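Local coordinates for DUF2235 domain-containing protein (Pseudomonas aeruginosa, PDB 4O5P) that probably hydrolyses membrane phospholipids as an effector delivered by the type VI secretion system, with an alpha/beta-hydrolase catalytic domain, at residues A93-A98 / Y232-S237. Numbering follows the deposited sequence.
Sequences ARLIHA and YIYGFS
L95 and I96 of helix 91-97 meet the ring of Y234 in a small, buried, apolar helix-on-sheet contact of the alpha/beta-hydrolase fold. Strand 225-236 lies between the parallel strands 62-71 and 270-280 of the main sheet. S237 follows directly, in a strained strand-to-helix turn that matches the GxSxG nucleophile elbow. S237 OG is hydrogen-bonded to H379 NE2, consistent with a catalytic Ser-His pair, so S237 is probably the nucleophile. L95 and I96 rest on the Y234 side chain, three residues before S237, and the CA atoms of L95 and Y234 are 7.9 Å apart.

The main contact is a CH-pi interaction. L95 CD1 sits over one face of the Y234 ring, 4.3 Å from its centroid and 18° off the normal. L95 CB covers the same ring farther round, 4.1 Å from Y234 CD2. The two side chains cross at about a right angle. In Y234, chi1 of -50° keeps CG anti to the carbonyl carbon and lays the ring back along its own strand, toward Y232, with one face to L95.

M410 and A414 of helix 403-416 touch L95 and Y234 respectively, and T68 of strand 62-71 touches both I96 and Y234. I96 comes to the ring edge rather than the face: its CD1 lies near the ring plane, 4.5 Å from Y234 CD2.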
loop_
_atom_site.group_PDB
_atom_site.type_symbol
_atom_site.label_atom_id
_atom_site.label_comp_id
_atom_site.label_asym_id
_atom_site.label_seq_id
_atom_site.Cartn_x
_atom_site.Cartn_y
_atom_site.Cartn_z
ATOM N N ALA A 93 8.546 2.498 -9.130
ATOM C CA ALA A 93 8.690 2.774 -10.551
ATOM C C ALA A 93 10.144 3.092 -10.860
ATOM O O ALA A 93 10.670 2.654 -11.881
ATOM C CB ALA A 93 7.776 3.905 -10.981
ATOM N N ARG A 94 10.801 3.832 -9.967
ATOM C CA ARG A 94 12.222 4.130 -10.136
ATOM C C ARG A 94 13.064 2.855 -10.196
ATOM O O ARG A 94 13.904 2.713 -11.078
ATOM C CB ARG A 94 12.712 5.108 -9.052
ATOM C CG ARG A 94 12.163 6.521 -9.248
ATOM C CD ARG A 94 12.364 7.417 -8.036
ATOM N NE ARG A 94 11.425 8.535 -8.090
ATOM C CZ ARG A 94 11.717 9.744 -8.570
ATOM N NH1 ARG A 94 12.942 10.015 -9.008
ATOM N NH2 ARG A 94 10.796 10.693 -8.580
ATOM N N LEU A 95 12.802 1.908 -9.299
ATOM C CA LEU A 95 13.540 0.645 -9.273
ATOM C C LEU A 95 13.264 -0.238 -10.491
ATOM O O LEU A 95 14.153 -0.984 -10.936
ATOM C CB LEU A 95 13.222 -0.125 -7.989
ATOM C CG LEU A 95 13.814 0.511 -6.737
ATOM C CD1 LEU A 95 13.258 -0.154 -5.488
ATOM C CD2 LEU A 95 15.346 0.426 -6.787
ATOM N N ILE A 96 12.036 -0.152 -11.014
ATOM C CA ILE A 96 11.687 -0.845 -12.250
ATOM C C ILE A 96 12.405 -0.218 -13.467
ATOM O O ILE A 96 12.953 -0.931 -14.302
ATOM C CB ILE A 96 10.160 -0.899 -12.444
ATOM C CG1 ILE A 96 9.534 -1.853 -11.415
ATOM C CG2 ILE A 96 9.815 -1.360 -13.857
ATOM C CD1 ILE A 96 9.994 -3.298 -11.583
ATOM N N HIS A 97 12.417 1.110 -13.548
ATOM C CA HIS A 97 13.148 1.818 -14.590
ATOM C C HIS A 97 14.627 1.406 -14.604
ATOM O O HIS A 97 15.230 1.285 -15.666
ATOM C CB HIS A 97 13.092 3.333 -14.360
ATOM C CG HIS A 97 11.716 3.917 -14.405
ATOM N ND1 HIS A 97 11.420 5.161 -13.886
ATOM C CD2 HIS A 97 10.559 3.443 -14.925
ATOM C CE1 HIS A 97 10.142 5.426 -14.084
ATOM N NE2 HIS A 97 9.595 4.396 -14.702
ATOM N N ALA A 98 15.203 1.218 -13.415
ATOM C CA ALA A 98 16.616 0.846 -13.267
ATOM C C ALA A 98 16.852 -0.661 -13.279
ATOM O O ALA A 98 17.988 -1.121 -13.096
ATOM C CB ALA A 98 17.190 1.441 -11.982
ATOM N N TYR A 232 12.682 -11.144 -7.915
ATOM C CA TYR A 232 13.021 -9.916 -7.210
ATOM C C TYR A 232 11.751 -9.079 -7.268
ATOM O O TYR A 232 11.249 -8.772 -8.357
ATOM C CB TYR A 232 14.213 -9.228 -7.888
ATOM C CG TYR A 232 15.292 -10.239 -8.212
ATOM C CD1 TYR A 232 15.233 -10.987 -9.386
ATOM C CD2 TYR A 232 16.328 -10.492 -7.323
ATOM C CE1 TYR A 232 16.184 -11.938 -9.675
ATOM C CE2 TYR A 232 17.290 -11.452 -7.609
ATOM C CZ TYR A 232 17.211 -12.161 -8.785
ATOM O OH TYR A 232 18.156 -13.117 -9.085
ATOM N N ILE A 233 11.204 -8.756 -6.094
ATOM C CA ILE A 233 9.847 -8.204 -5.993
ATOM C C ILE A 233 9.887 -6.912 -5.179
ATOM O O ILE A 233 10.411 -6.912 -4.070
ATOM C CB ILE A 233 8.894 -9.187 -5.249
ATOM C CG1 ILE A 233 8.977 -10.617 -5.820
ATOM C CG2 ILE A 233 7.457 -8.673 -5.263
ATOM C CD1 ILE A 233 8.302 -10.813 -7.151
ATOM N N TYR A 234 9.341 -5.821 -5.716
ATOM C CA TYR A 234 9.331 -4.544 -5.004
ATOM C C TYR A 234 7.873 -4.110 -4.848
ATOM O O TYR A 234 7.091 -4.245 -5.786
ATOM C CB TYR A 234 10.118 -3.465 -5.781
ATOM C CG TYR A 234 11.516 -3.884 -6.222
ATOM C CD1 TYR A 234 12.499 -4.191 -5.291
ATOM C CD2 TYR A 234 11.844 -3.959 -7.571
ATOM C CE1 TYR A 234 13.771 -4.576 -5.689
ATOM C CE2 TYR A 234 13.113 -4.335 -7.982
ATOM C CZ TYR A 234 14.069 -4.637 -7.039
ATOM O OH TYR A 234 15.318 -5.025 -7.452
ATOM N N GLY A 235 7.499 -3.596 -3.674
ATOM C CA GLY A 235 6.136 -3.124 -3.488
ATOM C C GLY A 235 6.084 -1.887 -2.605
ATOM O O GLY A 235 6.917 -1.734 -1.710
ATOM N N PHE A 236 5.120 -1.008 -2.849
ATOM C CA PHE A 236 4.936 0.140 -1.928
ATOM C C PHE A 236 3.463 0.255 -1.575
ATOM O O PHE A 236 2.607 0.115 -2.454
ATOM C CB PHE A 236 5.511 1.427 -2.570
ATOM C CG PHE A 236 5.007 2.740 -1.988
ATOM C CD1 PHE A 236 4.862 2.949 -0.609
ATOM C CD2 PHE A 236 4.728 3.796 -2.851
ATOM C CE1 PHE A 236 4.408 4.183 -0.123
ATOM C CE2 PHE A 236 4.291 5.033 -2.371
ATOM C CZ PHE A 236 4.124 5.224 -1.012
ATOM N N SER A 237 3.162 0.471 -0.291
ATOM C CA SER A 237 1.779 0.773 0.139
ATOM C C SER A 237 0.877 -0.433 -0.076
ATOM O O SER A 237 1.199 -1.528 0.348
ATOM C CB SER A 237 1.227 1.992 -0.606
ATOM O OG SER A 237 0.017 2.478 -0.001
#